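Local coordinates for protein thiosulfate sulfurtransferase TUM1 (Saccharomyces cerevisiae, PDB 3UTN) that transfers sulfur as a persulfide from NFS1 to UBA4 in the pathway that 2-thiolates the wobble uridine of tRNAs, at residues K202-F207 with S275-C280; V110-I115 with S172-S177; W54-W59 with G123-P128. All blocks are in the same frame, centred on the assembly; numbering follows the deposited sequence. Where two conformers were deposited one is given.

Interaction 1: K202-F207 with S275-C280; sequences KKFNAF and SKPTIC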
ATOM      1  N   LYS A 202      21.959  -4.091  -8.134  1.00 32.63           N
ATOM      2  CA  LYS A 202      22.680  -3.295  -9.126  1.00 33.67           C
ATOM      3  C   LYS A 202      21.745  -2.336  -9.846  1.00 33.03           C
ATOM      4  O   LYS A 202      22.044  -1.155  -9.979  1.00 32.35           O
ATOM      5  CB  LYS A 202      23.366  -4.194 -10.158  1.00 35.90           C
ATOM      6  CG  LYS A 202      24.672  -4.825  -9.706  1.00 38.45           C
ATOM      7  CD  LYS A 202      25.258  -5.699 -10.810  1.00 39.76           C
ATOM      8  CE  LYS A 202      26.485  -6.468 -10.338  1.00 40.92           C
ATOM      9  NZ  LYS A 202      26.132  -7.594  -9.428  1.00 41.63           N
ATOM     10  N   LYS A 203      20.613  -2.855 -10.310  1.00 31.65           N
ATOM     11  CA  LYS A 203      19.692  -2.073 -11.114  1.00 31.54           C
ATOM     12  C   LYS A 203      18.649  -1.358 -10.268  1.00 29.89           C
ATOM     13  O   LYS A 203      18.055  -0.389 -10.716  1.00 30.23           O
ATOM     14  CB  LYS A 203      19.002  -2.940 -12.173  1.00 33.00           C
ATOM     15  CG  LYS A 203      19.943  -3.633 -13.151  1.00 34.43           C
ATOM     16  CD  LYS A 203      19.514  -3.413 -14.597  1.00 36.75           C
ATOM     17  CE  LYS A 203      18.243  -4.166 -14.965  1.00 37.48           C
ATOM     18  NZ  LYS A 203      18.508  -5.594 -15.298  1.00 38.82           N
ATOM     19  N   PHE A 204      18.422  -1.841  -9.050  1.00 28.55           N
ATOM     20  CA  PHE A 204      17.342  -1.315  -8.226  1.00 27.36           C
ATOM     21  C   PHE A 204      17.718  -1.126  -6.782  1.00 26.46           C
ATOM     22  O   PHE A 204      18.544  -1.846  -6.230  1.00 26.68           O
ATOM     23  CB  PHE A 204      16.116  -2.234  -8.275  1.00 26.82           C
ATOM     24  CG  PHE A 204      15.512  -2.357  -9.634  1.00 26.89           C
ATOM     25  CD1 PHE A 204      15.926  -3.357 -10.499  1.00 26.76           C
ATOM     26  CD2 PHE A 204      14.534  -1.470 -10.056  1.00 26.72           C
ATOM     27  CE1 PHE A 204      15.377  -3.465 -11.765  1.00 27.26           C
ATOM     28  CE2 PHE A 204      13.977  -1.578 -11.317  1.00 26.93           C
ATOM     29  CZ  PHE A 204      14.401  -2.576 -12.175  1.00 27.69           C
ATOM     30  N   ASN A 205      17.083  -0.136  -6.177  1.00 26.02           N
ATOM     31  CA  ASN A 205      16.918  -0.122  -4.752  1.00 25.68           C
ATOM     32  C   ASN A 205      15.775  -1.076  -4.526  1.00 25.37           C
ATOM     33  O   ASN A 205      14.667  -0.856  -5.001  1.00 25.86           O
ATOM     34  CB  ASN A 205      16.541   1.267  -4.287  1.00 25.75           C
ATOM     35  CG  ASN A 205      17.484   2.314  -4.816  1.00 26.12           C
ATOM     36  OD1 ASN A 205      18.674   2.266  -4.540  1.00 26.53           O
ATOM     37  ND2 ASN A 205      16.962   3.246  -5.600  1.00 26.04           N
ATOM     38  N   ALA A 206      16.053  -2.174  -3.855  1.00 24.43           N
ATOM     39  CA  ALA A 206      15.011  -3.142  -3.644  1.00 23.77           C
ATOM     40  C   ALA A 206      14.790  -3.210  -2.160  1.00 23.15           C
ATOM     41  O   ALA A 206      15.654  -3.637  -1.404  1.00 23.79           O
ATOM     42  CB  ALA A 206      15.390  -4.487  -4.231  1.00 23.82           C
ATOM     43  N   PHE A 207      13.636  -2.725  -1.740  1.00 22.44           N
ATOM     44  CA  PHE A 207      13.342  -2.661  -0.334  1.00 22.32           C
ATOM     45  C   PHE A 207      12.250  -3.605   0.031  1.00 22.24           C
ATOM     46  O   PHE A 207      11.270  -3.775  -0.687  1.00 21.68           O
ATOM     47  CB  PHE A 207      12.966  -1.257   0.083  1.00 22.28           C
ATOM     48  CG  PHE A 207      14.055  -0.276  -0.135  1.00 22.86           C
ATOM     49  CD1 PHE A 207      15.183  -0.286   0.671  1.00 22.80           C
ATOM     50  CD2 PHE A 207      13.965   0.642  -1.162  1.00 23.14           C
ATOM     51  CE1 PHE A 207      16.208   0.618   0.456  1.00 23.13           C
ATOM     52  CE2 PHE A 207      14.978   1.554  -1.376  1.00 23.31           C
ATOM     53  CZ  PHE A 207      16.100   1.542  -0.567  1.00 23.37           C
ATOM     54  N   SER A 275      19.899   7.067  -8.473  1.00 36.63           N
ATOM     55  CA  SER A 275      20.038   6.747  -9.893  1.00 36.76           C
ATOM     56  C   SER A 275      19.357   5.429 -10.256  1.00 35.38           C
ATOM     57  O   SER A 275      19.144   5.139 -11.432  1.00 35.73           O
ATOM     58  CB  SER A 275      21.516   6.706 -10.299  1.00 37.80           C
ATOM     59  OG  SER A 275      22.139   5.519  -9.836  1.00 39.48           O
ATOM     60  N   LYS A 276      19.014   4.637  -9.244  1.00 33.51           N
ATOM     61  CA  LYS A 276      18.370   3.349  -9.470  1.00 31.86           C
ATOM     62  C   LYS A 276      16.871   3.456  -9.276  1.00 30.08           C
ATOM     63  O   LYS A 276      16.416   4.152  -8.366  1.00 29.39           O
ATOM     64  CB  LYS A 276      18.916   2.294  -8.516  1.00 32.25           C
ATOM     65  CG  LYS A 276      20.373   1.955  -8.738  1.00 33.31           C
ATOM     66  CD  LYS A 276      20.845   0.978  -7.683  1.00 34.58           C
ATOM     67  CE  LYS A 276      22.351   0.811  -7.737  1.00 34.65           C
ATOM     68  NZ  LYS A 276      22.789  -0.182  -6.726  1.00 34.95           N
ATOM     69  N   PRO A 277      16.095   2.770 -10.133  1.00 28.18           N
ATOM     70  CA  PRO A 277      14.685   2.644  -9.824  1.00 27.20           C
ATOM     71  C   PRO A 277      14.553   1.810  -8.563  1.00 25.76           C
ATOM     72  O   PRO A 277      15.535   1.242  -8.079  1.00 24.52           O
ATOM     73  CB  PRO A 277      14.106   1.897 -11.030  1.00 27.48           C
ATOM     74  CG  PRO A 277      15.163   1.915 -12.077  1.00 29.14           C
ATOM     75  CD  PRO A 277      16.466   2.045 -11.359  1.00 29.15           C
ATOM     76  N   THR A 278      13.355   1.754  -8.016  1.00 25.08           N
ATOM     77  CA  THR A 278      13.188   1.099  -6.747  1.00 24.31           C
ATOM     78  C   THR A 278      12.125   0.041  -6.839  1.00 23.19           C
ATOM     79  O   THR A 278      11.130   0.189  -7.540  1.00 22.84           O
ATOM     80  CB  THR A 278      12.901   2.119  -5.635  1.00 24.87           C
ATOM     81  OG1 THR A 278      14.055   2.947  -5.481  1.00 25.88           O
ATOM     82  CG2 THR A 278      12.618   1.432  -4.308  1.00 24.08           C
ATOM     83  N   ILE A 279      12.376  -1.059  -6.157  1.00 22.83           N
ATOM     84  CA  ILE A 279      11.383  -2.076  -6.021  1.00 22.76           C
ATOM     85  C   ILE A 279      11.096  -2.197  -4.552  1.00 22.17           C
ATOM     86  O   ILE A 279      12.002  -2.275  -3.729  1.00 22.93           O
ATOM     87  CB  ILE A 279      11.845  -3.417  -6.600  1.00 22.91           C
ATOM     88  CG1 ILE A 279      12.021  -3.276  -8.111  1.00 22.67           C
ATOM     89  CG2 ILE A 279      10.844  -4.506  -6.249  1.00 22.25           C
ATOM     90  CD1 ILE A 279      12.746  -4.424  -8.769  1.00 23.35           C
ATOM     91  N   CYS A 280       9.819  -2.151  -4.234  1.00 21.73           N
ATOM     92  CA  CYS A 280       9.384  -2.429  -2.900  1.00 22.66           C
ATOM     93  C   CYS A 280       8.672  -3.742  -2.897  1.00 22.65           C
ATOM     94  O   CYS A 280       7.943  -4.081  -3.822  1.00 22.45           O
ATOM     95  CB  CYS A 280       8.488  -1.321  -2.389  1.00 22.43           C
ATOM     96  SG  CYS A 280       9.455   0.180  -2.196  1.00 23.71           S
TER
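Asn205-Phe207 and Thr278-Cys280 are neighbouring parallel strands in the central sheet of the catalytic, C-terminal rhodanese domain, paired Asn205 to Thr278, Ala206 to Ile279 and Phe207 to Cys280. Three backbone bonds join the two segments: Asn205 N to Pro277 O (2.8 Å), just ahead of the second strand, Ile279 N to Asn205 O (2.6 Å) and Phe207 N to Ile279 O (2.6 Å). Where the strands begin, the Asn205 amide adds a fourth, ND2 to Thr278 OG1 at 2.9 Å and nearly in the amide plane, while its OD1 takes the backbone N of Asp273; both ends of the amide are thus engaged and its rotation is fixed. Ile279 reaches back along the sheet: CD1 sits over one face of the Phe204 ring, 3.6 Å from its centroid. In Phe204 a chi1 of -63° sets CG beside the backbone N, and from there CE2 meets Pro277 CB at 3.5 Å. Lys276 runs out extended past the end of helix 200-203, CE lying 3.0 Å from Lys202 O, and its NZ bonds to Ala201 O. Phe204 and Ile279 pack against helix 188-196, Phe207 and Thr278 against helix 286-297, and strands 303-306 and 234-236 continue the sheet beyond Thr278-Cys280 and Asn205-Phe207 respectively.

Interaction 2: V110-I115 with S172-S177; sequences VQKDDI and SHYESS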
ATOM      1  N   VAL A 110     -18.213   3.446  -7.081  1.00 24.20           N
ATOM      2  CA  VAL A 110     -17.155   4.390  -7.400  1.00 24.30           C
ATOM      3  C   VAL A 110     -17.321   4.814  -8.852  1.00 25.45           C
ATOM      4  O   VAL A 110     -17.507   3.978  -9.730  1.00 24.95           O
ATOM      5  CB  VAL A 110     -15.757   3.792  -7.169  1.00 24.09           C
ATOM      6  CG1 VAL A 110     -14.673   4.733  -7.665  1.00 23.39           C
ATOM      7  CG2 VAL A 110     -15.563   3.498  -5.698  1.00 23.65           C
ATOM      8  N   GLN A 111     -17.301   6.116  -9.088  1.00 26.26           N
ATOM      9  CA  GLN A 111     -17.330   6.626 -10.443  1.00 28.27           C
ATOM     10  C   GLN A 111     -15.905   6.981 -10.791  1.00 27.71           C
ATOM     11  O   GLN A 111     -15.109   7.302  -9.909  1.00 27.06           O
ATOM     12  CB  GLN A 111     -18.228   7.858 -10.555  1.00 29.89           C
ATOM     13  CG  GLN A 111     -19.684   7.640 -10.154  1.00 32.70           C
ATOM     14  CD  GLN A 111     -20.494   6.871 -11.189  1.00 35.55           C
ATOM     15  OE1 GLN A 111     -19.971   6.432 -12.218  1.00 37.10           O
ATOM     16  NE2 GLN A 111     -21.786   6.711 -10.918  1.00 36.56           N
ATOM     17  N   LYS A 112     -15.578   6.923 -12.073  1.00 27.41           N
ATOM     18  CA  LYS A 112     -14.250   7.297 -12.528  1.00 27.37           C
ATOM     19  C   LYS A 112     -13.864   8.678 -12.021  1.00 26.72           C
ATOM     20  O   LYS A 112     -12.717   8.909 -11.673  1.00 25.31           O
ATOM     21  CB  LYS A 112     -14.177   7.270 -14.053  1.00 27.97           C
ATOM     22  CG  LYS A 112     -12.768   7.427 -14.607  1.00 28.72           C
ATOM     23  CD  LYS A 112     -11.866   6.272 -14.186  1.00 28.51           C
ATOM     24  CE  LYS A 112     -12.438   4.926 -14.593  1.00 28.97           C
ATOM     25  NZ  LYS A 112     -12.590   4.841 -16.069  1.00 28.58           N
ATOM     26  N   ASP A 113     -14.832   9.586 -11.973  1.00 26.67           N
ATOM     27  CA  ASP A 113     -14.554  10.969 -11.625  1.00 28.00           C
ATOM     28  C   ASP A 113     -14.377  11.187 -10.131  1.00 26.36           C
ATOM     29  O   ASP A 113     -13.977  12.266  -9.706  1.00 25.96           O
ATOM     30  CB  ASP A 113     -15.647  11.899 -12.144  1.00 30.32           C
ATOM     31  CG  ASP A 113     -15.227  13.347 -12.105  1.00 33.34           C
ATOM     32  OD1 ASP A 113     -14.121  13.645 -12.606  1.00 34.93           O
ATOM     33  OD2 ASP A 113     -15.986  14.182 -11.566  1.00 35.48           O
ATOM     34  N   ASP A 114     -14.690  10.168  -9.339  1.00 25.85           N
ATOM     35  CA  ASP A 114     -14.588  10.285  -7.896  1.00 25.14           C
ATOM     36  C   ASP A 114     -13.187  10.639  -7.490  1.00 23.71           C
ATOM     37  O   ASP A 114     -12.222  10.074  -7.986  1.00 23.91           O
ATOM     38  CB  ASP A 114     -14.957   8.981  -7.209  1.00 26.13           C
ATOM     39  CG  ASP A 114     -16.425   8.702  -7.255  1.00 26.96           C
ATOM     40  OD1 ASP A 114     -17.209   9.634  -7.515  1.00 28.35           O
ATOM     41  OD2 ASP A 114     -16.798   7.546  -7.002  1.00 27.07           O
ATOM     42  N   ILE A 115     -13.077  11.592  -6.585  1.00 23.47           N
ATOM     43  CA  ILE A 115     -11.838  11.755  -5.869  1.00 22.49           C
ATOM     44  C   ILE A 115     -11.894  10.704  -4.771  1.00 21.62           C
ATOM     45  O   ILE A 115     -12.741  10.759  -3.882  1.00 21.79           O
ATOM     46  CB  ILE A 115     -11.710  13.149  -5.263  1.00 22.54           C
ATOM     47  CG1 ILE A 115     -11.598  14.200  -6.366  1.00 23.13           C
ATOM     48  CG2 ILE A 115     -10.507  13.193  -4.342  1.00 22.56           C
ATOM     49  CD1 ILE A 115     -11.668  15.624  -5.865  1.00 24.41           C
ATOM     50  N   SER A 172     -22.195   1.557  -9.575  1.00 32.12           N
ATOM     51  CA  SER A 172     -21.831   2.318 -10.748  1.00 32.51           C
ATOM     52  C   SER A 172     -21.339   1.332 -11.784  1.00 32.62           C
ATOM     53  O   SER A 172     -21.255   0.136 -11.513  1.00 32.61           O
ATOM     54  CB  SER A 172     -20.716   3.294 -10.404  1.00 30.71           C
ATOM     55  OG  SER A 172     -19.578   2.574  -9.962  1.00 30.26           O
ATOM     56  N   HIS A 173     -21.048   1.827 -12.978  1.00 34.31           N
ATOM     57  CA  HIS A 173     -20.382   1.027 -13.986  0.51 34.88           C
ATOM     58  C   HIS A 173     -18.999   1.575 -14.162  1.00 33.93           C
ATOM     59  O   HIS A 173     -18.731   2.341 -15.084  1.00 36.99           O
ATOM     60  CB  HIS A 173     -21.178   1.027 -15.286  0.51 36.14           C
ATOM     61  CG  HIS A 173     -22.538   0.381 -15.160  0.51 37.27           C
ATOM     62  ND1 HIS A 173     -23.612   1.043 -14.686  0.51 38.05           N
ATOM     63  CD2 HIS A 173     -22.969  -0.912 -15.455  0.51 37.95           C
ATOM     64  CE1 HIS A 173     -24.676   0.220 -14.681  0.51 38.40           C
ATOM     65  NE2 HIS A 173     -24.282  -0.976 -15.153  0.51 38.31           N
ATOM     66  N   TYR A 174     -18.120   1.200 -13.249  1.00 32.30           N
ATOM     67  CA  TYR A 174     -16.767   1.686 -13.262  1.00 30.05           C
ATOM     68  C   TYR A 174     -15.926   0.788 -14.132  1.00 29.78           C
ATOM     69  O   TYR A 174     -15.931  -0.432 -13.980  1.00 29.90           O
ATOM     70  CB  TYR A 174     -16.209   1.681 -11.855  1.00 28.18           C
ATOM     71  CG  TYR A 174     -14.836   2.289 -11.737  1.00 26.55           C
ATOM     72  CD1 TYR A 174     -14.673   3.562 -11.211  1.00 26.18           C
ATOM     73  CD2 TYR A 174     -13.702   1.584 -12.134  1.00 26.33           C
ATOM     74  CE1 TYR A 174     -13.419   4.118 -11.084  1.00 25.93           C
ATOM     75  CE2 TYR A 174     -12.443   2.134 -12.012  1.00 25.65           C
ATOM     76  CZ  TYR A 174     -12.312   3.399 -11.481  1.00 25.62           C
ATOM     77  OH  TYR A 174     -11.073   3.953 -11.353  1.00 25.02           O
ATOM     78  N   GLU A 175     -15.184   1.402 -15.034  1.00 31.01           N
ATOM     79  CA  GLU A 175     -14.307   0.643 -15.887  1.00 32.84           C
ATOM     80  C   GLU A 175     -12.995   1.369 -16.021  1.00 31.85           C
ATOM     81  O   GLU A 175     -12.931   2.453 -16.597  1.00 31.17           O
ATOM     82  CB  GLU A 175     -14.952   0.426 -17.253  1.00 35.17           C
ATOM     83  CG  GLU A 175     -14.248  -0.620 -18.094  1.00 38.87           C
ATOM     84  CD  GLU A 175     -15.038  -0.990 -19.327  1.00 40.85           C
ATOM     85  OE1 GLU A 175     -16.279  -0.838 -19.305  1.00 41.77           O
ATOM     86  OE2 GLU A 175     -14.411  -1.434 -20.313  1.00 43.71           O
ATOM     87  N   SER A 176     -11.952   0.769 -15.460  1.00 31.74           N
ATOM     88  CA  SER A 176     -10.611   1.295 -15.599  1.00 32.40           C
ATOM     89  C   SER A 176     -10.278   1.388 -17.079  1.00 33.17           C
ATOM     90  O   SER A 176     -10.340   0.394 -17.800  1.00 33.93           O
ATOM     91  CB  SER A 176      -9.611   0.387 -14.892  1.00 31.72           C
ATOM     92  OG  SER A 176      -8.288   0.824 -15.146  1.00 32.23           O
ATOM     93  N   SER A 177      -9.957   2.594 -17.530  1.00 34.30           N
ATOM     94  CA  SER A 177      -9.634   2.832 -18.931  1.00 35.52           C
ATOM     95  C   SER A 177      -8.152   2.581 -19.163  1.00 35.77           C
ATOM     96  O   SER A 177      -7.723   2.289 -20.278  1.00 36.04           O
ATOM     97  CB  SER A 177      -9.997   4.263 -19.320  1.00 35.99           C
ATOM     98  OG  SER A 177      -9.276   5.196 -18.540  1.00 38.05           O
TER
HETATM   99  O   HOH W   1      -9.394   4.441 -15.817  1.00 32.73           O
HETATM  100  O   HOH W   2     -15.825   4.035 -15.580  1.00 33.86           O
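Lys112 arches over the ring of Tyr174, the two side chains crossing at about a right angle. CE rests 3.5 Å from Tyr174 CZ, over one face and displaced toward the hydroxyl end, and the ammonium follows on the same side with NZ 5.0 Å from the ring centroid, a cation-pi contact. Bends at all three torsions beyond CG (chi2 63°, chi3 56°, chi4 61°) curl the chain back until NZ bonds to Glu175 O; the modelled 2.5 Å is shorter than expected, and the exact length is doubtful. Two waters accept weak bonds from NZ and also take the backbone N of Ser177 and of Glu175. Lys112 belongs to the type I turn Gln111-Asp114 that leads into strand 115-119 of the N-terminal rhodanese domain, and Asp114 OD2 steadies that turn by accepting Gln111 N at 2.6 Å. On the other flank Val110 lies alongside Tyr174, pointing the same way, its CG1 3.7 Å from Tyr174 CE1. Val110 O comes to the ring edge at CD1 and also accepts Ser172 OG at 2.5 Å, a donor that stands above the carbonyl plane. Gln111 folds its amide back over Ser172, NE2 3.6 Å from CB. Tyr174 OH bonds to His139 ND1, and Tyr174 N to Ser106 OG of helix 98-107.

Interaction 3: W54-W59 with G123-P128; sequences WYLPSW and GNFSSP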
ATOM      1  N   TRP A  54      -7.671  -2.811   6.625  1.00 20.61           N
ATOM      2  CA  TRP A  54      -7.454  -4.212   6.554  1.00 21.59           C
ATOM      3  C   TRP A  54      -6.575  -4.485   7.718  1.00 21.71           C
ATOM      4  O   TRP A  54      -5.655  -3.726   8.003  1.00 21.12           O
ATOM      5  CB  TRP A  54      -6.783  -4.556   5.244  1.00 22.41           C
ATOM      6  CG  TRP A  54      -6.448  -6.007   5.148  1.00 23.87           C
ATOM      7  CD1 TRP A  54      -7.225  -7.025   4.616  1.00 24.50           C
ATOM      8  CD2 TRP A  54      -5.233  -6.653   5.620  1.00 24.75           C
ATOM      9  NE1 TRP A  54      -6.582  -8.226   4.719  1.00 25.16           N
ATOM     10  CE2 TRP A  54      -5.381  -8.074   5.315  1.00 24.96           C
ATOM     11  CE3 TRP A  54      -4.068  -6.210   6.240  1.00 25.03           C
ATOM     12  CZ2 TRP A  54      -4.399  -8.998   5.626  1.00 25.45           C
ATOM     13  CZ3 TRP A  54      -3.085  -7.152   6.546  1.00 25.73           C
ATOM     14  CH2 TRP A  54      -3.247  -8.512   6.243  1.00 25.44           C
ATOM     15  N   TYR A  55      -6.870  -5.570   8.411  1.00 21.78           N
ATOM     16  CA  TYR A  55      -6.173  -5.888   9.628  1.00 22.70           C
ATOM     17  C   TYR A  55      -5.424  -7.177   9.466  1.00 23.28           C
ATOM     18  O   TYR A  55      -5.841  -8.043   8.713  1.00 22.28           O
ATOM     19  CB  TYR A  55      -7.174  -6.053  10.751  1.00 22.46           C
ATOM     20  CG  TYR A  55      -7.917  -4.798  11.085  1.00 22.26           C
ATOM     21  CD1 TYR A  55      -7.233  -3.622  11.376  1.00 22.86           C
ATOM     22  CD2 TYR A  55      -9.300  -4.790  11.148  1.00 22.21           C
ATOM     23  CE1 TYR A  55      -7.912  -2.468  11.711  1.00 23.17           C
ATOM     24  CE2 TYR A  55      -9.988  -3.644  11.484  1.00 22.69           C
ATOM     25  CZ  TYR A  55      -9.287  -2.490  11.767  1.00 22.37           C
ATOM     26  OH  TYR A  55      -9.960  -1.355  12.090  1.00 23.25           O
ATOM     27  N   LEU A  56      -4.306  -7.293  10.168  1.00 24.66           N
ATOM     28  CA  LEU A  56      -3.683  -8.585  10.325  1.00 26.73           C
ATOM     29  C   LEU A  56      -4.682  -9.425  11.083  1.00 27.64           C
ATOM     30  O   LEU A  56      -5.193  -8.983  12.110  1.00 26.76           O
ATOM     31  CB  LEU A  56      -2.387  -8.466  11.115  1.00 27.53           C
ATOM     32  CG  LEU A  56      -1.241  -7.740  10.423  1.00 28.19           C
ATOM     33  CD1 LEU A  56      -0.009  -7.783  11.311  1.00 29.56           C
ATOM     34  CD2 LEU A  56      -0.951  -8.362   9.065  1.00 28.84           C
ATOM     35  N   PRO A  57      -5.008 -10.618  10.555  1.00 29.77           N
ATOM     36  CA  PRO A  57      -5.901 -11.529  11.263  1.00 30.89           C
ATOM     37  C   PRO A  57      -5.479 -11.731  12.709  1.00 31.50           C
ATOM     38  O   PRO A  57      -6.334 -11.907  13.572  1.00 31.90           O
ATOM     39  CB  PRO A  57      -5.763 -12.823  10.469  1.00 31.03           C
ATOM     40  CG  PRO A  57      -5.539 -12.346   9.075  1.00 31.01           C
ATOM     41  CD  PRO A  57      -4.681 -11.116   9.205  1.00 30.27           C
ATOM     42  N   SER A  58      -4.174 -11.673  12.972  1.00 32.54           N
ATOM     43  CA  SER A  58      -3.654 -11.773  14.336  1.00 33.61           C
ATOM     44  C   SER A  58      -4.282 -10.741  15.272  1.00 33.25           C
ATOM     45  O   SER A  58      -4.396 -10.978  16.470  1.00 34.38           O
ATOM     46  CB  SER A  58      -2.130 -11.627  14.346  1.00 34.31           C
ATOM     47  OG  SER A  58      -1.736 -10.362  13.839  1.00 35.20           O
ATOM     48  N   TRP A  59      -4.694  -9.600  14.727  1.00 32.87           N
ATOM     49  CA  TRP A  59      -5.280  -8.540  15.544  1.00 32.39           C
ATOM     50  C   TRP A  59      -6.679  -8.822  15.995  1.00 31.91           C
ATOM     51  O   TRP A  59      -7.193  -8.127  16.873  1.00 32.84           O
ATOM     52  CB  TRP A  59      -5.249  -7.208  14.814  1.00 32.94           C
ATOM     53  CG  TRP A  59      -3.863  -6.743  14.463  1.00 33.72           C
ATOM     54  CD1 TRP A  59      -2.660  -7.123  15.054  1.00 33.41           C
ATOM     55  CD2 TRP A  59      -3.495  -5.768  13.436  1.00 33.61           C
ATOM     56  NE1 TRP A  59      -1.605  -6.478  14.465  1.00 34.15           N
ATOM     57  CE2 TRP A  59      -2.035  -5.648  13.490  1.00 33.79           C
ATOM     58  CE3 TRP A  59      -4.199  -5.011  12.511  1.00 33.04           C
ATOM     59  CZ2 TRP A  59      -1.336  -4.801  12.643  1.00 33.79           C
ATOM     60  CZ3 TRP A  59      -3.482  -4.166  11.659  1.00 32.44           C
ATOM     61  CH2 TRP A  59      -2.088  -4.063  11.726  1.00 32.72           C
ATOM     62  N   GLY A 123      -3.446   3.090   9.983  1.00 22.46           N
ATOM     63  CA  GLY A 123      -2.549   4.204   9.786  1.00 23.83           C
ATOM     64  C   GLY A 123      -1.579   3.850   8.697  1.00 23.51           C
ATOM     65  O   GLY A 123      -0.508   3.313   8.963  1.00 25.60           O
ATOM     66  N   ASN A 124      -1.974   4.122   7.463  1.00 23.15           N
ATOM     67  CA  ASN A 124      -1.109   3.874   6.317  1.00 21.94           C
ATOM     68  C   ASN A 124      -0.603   2.465   6.301  1.00 21.93           C
ATOM     69  O   ASN A 124       0.586   2.204   6.127  1.00 21.70           O
ATOM     70  CB  ASN A 124       0.040   4.853   6.319  1.00 21.60           C
ATOM     71  CG  ASN A 124      -0.425   6.232   6.009  1.00 21.46           C
ATOM     72  OD1 ASN A 124      -1.224   6.412   5.098  1.00 22.46           O
ATOM     73  ND2 ASN A 124       0.049   7.210   6.756  1.00 21.11           N
ATOM     74  N   PHE A 125      -1.537   1.558   6.504  1.00 21.15           N
ATOM     75  CA  PHE A 125      -1.214   0.172   6.584  1.00 21.15           C
ATOM     76  C   PHE A 125      -1.677  -0.504   5.311  1.00 20.05           C
ATOM     77  O   PHE A 125      -0.870  -1.004   4.556  1.00 20.33           O
ATOM     78  CB  PHE A 125      -1.883  -0.426   7.802  1.00 22.23           C
ATOM     79  CG  PHE A 125      -1.521  -1.851   8.044  1.00 23.51           C
ATOM     80  CD1 PHE A 125      -2.471  -2.845   7.907  1.00 24.10           C
ATOM     81  CD2 PHE A 125      -0.227  -2.200   8.413  1.00 24.70           C
ATOM     82  CE1 PHE A 125      -2.144  -4.172   8.131  1.00 24.50           C
ATOM     83  CE2 PHE A 125       0.108  -3.525   8.640  1.00 25.54           C
ATOM     84  CZ  PHE A 125      -0.854  -4.513   8.499  1.00 25.67           C
ATOM     85  N   SER A 126      -2.980  -0.491   5.073  1.00 19.47           N
ATOM     86  CA  SER A 126      -3.539  -1.078   3.866  1.00 19.39           C
ATOM     87  C   SER A 126      -3.990   0.014   2.922  1.00 18.73           C
ATOM     88  O   SER A 126      -4.193  -0.216   1.734  1.00 19.28           O
ATOM     89  CB  SER A 126      -4.730  -1.943   4.235  1.00 19.06           C
ATOM     90  OG  SER A 126      -5.636  -1.209   5.041  1.00 19.46           O
ATOM     91  N   SER A 127      -4.181   1.208   3.464  1.00 18.32           N
ATOM     92  CA  SER A 127      -4.643   2.311   2.650  1.00 18.07           C
ATOM     93  C   SER A 127      -3.665   2.633   1.528  1.00 17.52           C
ATOM     94  O   SER A 127      -4.101   2.875   0.415  1.00 17.74           O
ATOM     95  CB  SER A 127      -4.958   3.540   3.494  1.00 18.05           C
ATOM     96  OG  SER A 127      -3.833   3.943   4.235  1.00 18.46           O
ATOM     97  N   PRO A 128      -2.340   2.600   1.796  1.00 17.46           N
ATOM     98  CA  PRO A 128      -1.452   2.895   0.682  1.00 17.73           C
ATOM     99  C   PRO A 128      -1.636   1.870  -0.417  1.00 17.94           C
ATOM    100  O   PRO A 128      -1.742   2.237  -1.579  1.00 17.98           O
ATOM    101  CB  PRO A 128      -0.058   2.780   1.301  1.00 17.60           C
ATOM    102  CG  PRO A 128      -0.276   3.029   2.752  1.00 17.59           C
ATOM    103  CD  PRO A 128      -1.573   2.344   3.028  1.00 17.65           C
TER
HETATM  104  O   HOH W   3      -5.684  -0.943   7.687  1.00 21.63           O
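The Phe125 ring enters a cluster of aromatic side chains formed with Trp54 and Trp59, and this is the tight part of the contact. With CG trans to the backbone N (chi1 -175°), the ring is carried toward 54-59. There Trp59 arrives from the opposite direction and sets CH2 over one face of the ring, 3.5 Å from Phe125 CZ, the planes inclined at 42°. Trp54 CE3 comes within 3.4 Å of Phe125 CE1; the planes are only 18° apart, but the rings lie beside each other, centroids 5.9 Å apart, and meet at their rims. Leu56 comes in about perpendicular to Phe125 and brings CG to 3.8 Å from Phe125 CZ, while Trp54 O approaches the ring edge 3.3 Å from Phe125 CD1. Cutting Phe125 back to an alanine is likely to open a gap between the two tryptophans and leave Trp59 CH2 and Leu56 without the ring they pack on. Leu56 and Trp59 lie on the partly exposed side. The Ser126 end is buried but has fewer side-chain contacts: CB packs on Trp54 CB at 3.5 Å, and a water bridges the two residues, accepting from Trp54 N at 2.9 Å and donating to Ser126 OG, whose hydroxyl is also bonded to Ala52 O. Asp120 OD2 gathers the backbone N of Phe125, Ser126 and Ser127 where helix 127-136 begins. The contact thus ties the loop between strand 47-51 and helix 63-69 to the start of helix 127-136, whose Pro128 packs against helix 286-297 of the catalytic domain.

How the interactions relate
Interactions 2 and 3 belong to the N-terminal half of the molecule, interaction 1 to the catalytic C-terminal rhodanese domain. Along the chain interactions 2 and 3 interleave, and strand 115-119 runs from the turn of interaction 2 toward the loop at 123-128; their centres are nonetheless 25 Å apart. Interaction 1 comes later in the sequence and lies across the chain's centre from interaction 3, nearest atoms about 10 Å apart. Both come near the catalytic Cys282: the side chain of Cys280 is about 7 Å from that of the persulfide-forming cysteine, and the side chain of Phe125, from the other domain, about 9 Å. Interaction 2 lies away from the active site, about 20 Å from interaction 1 at the nearest atoms.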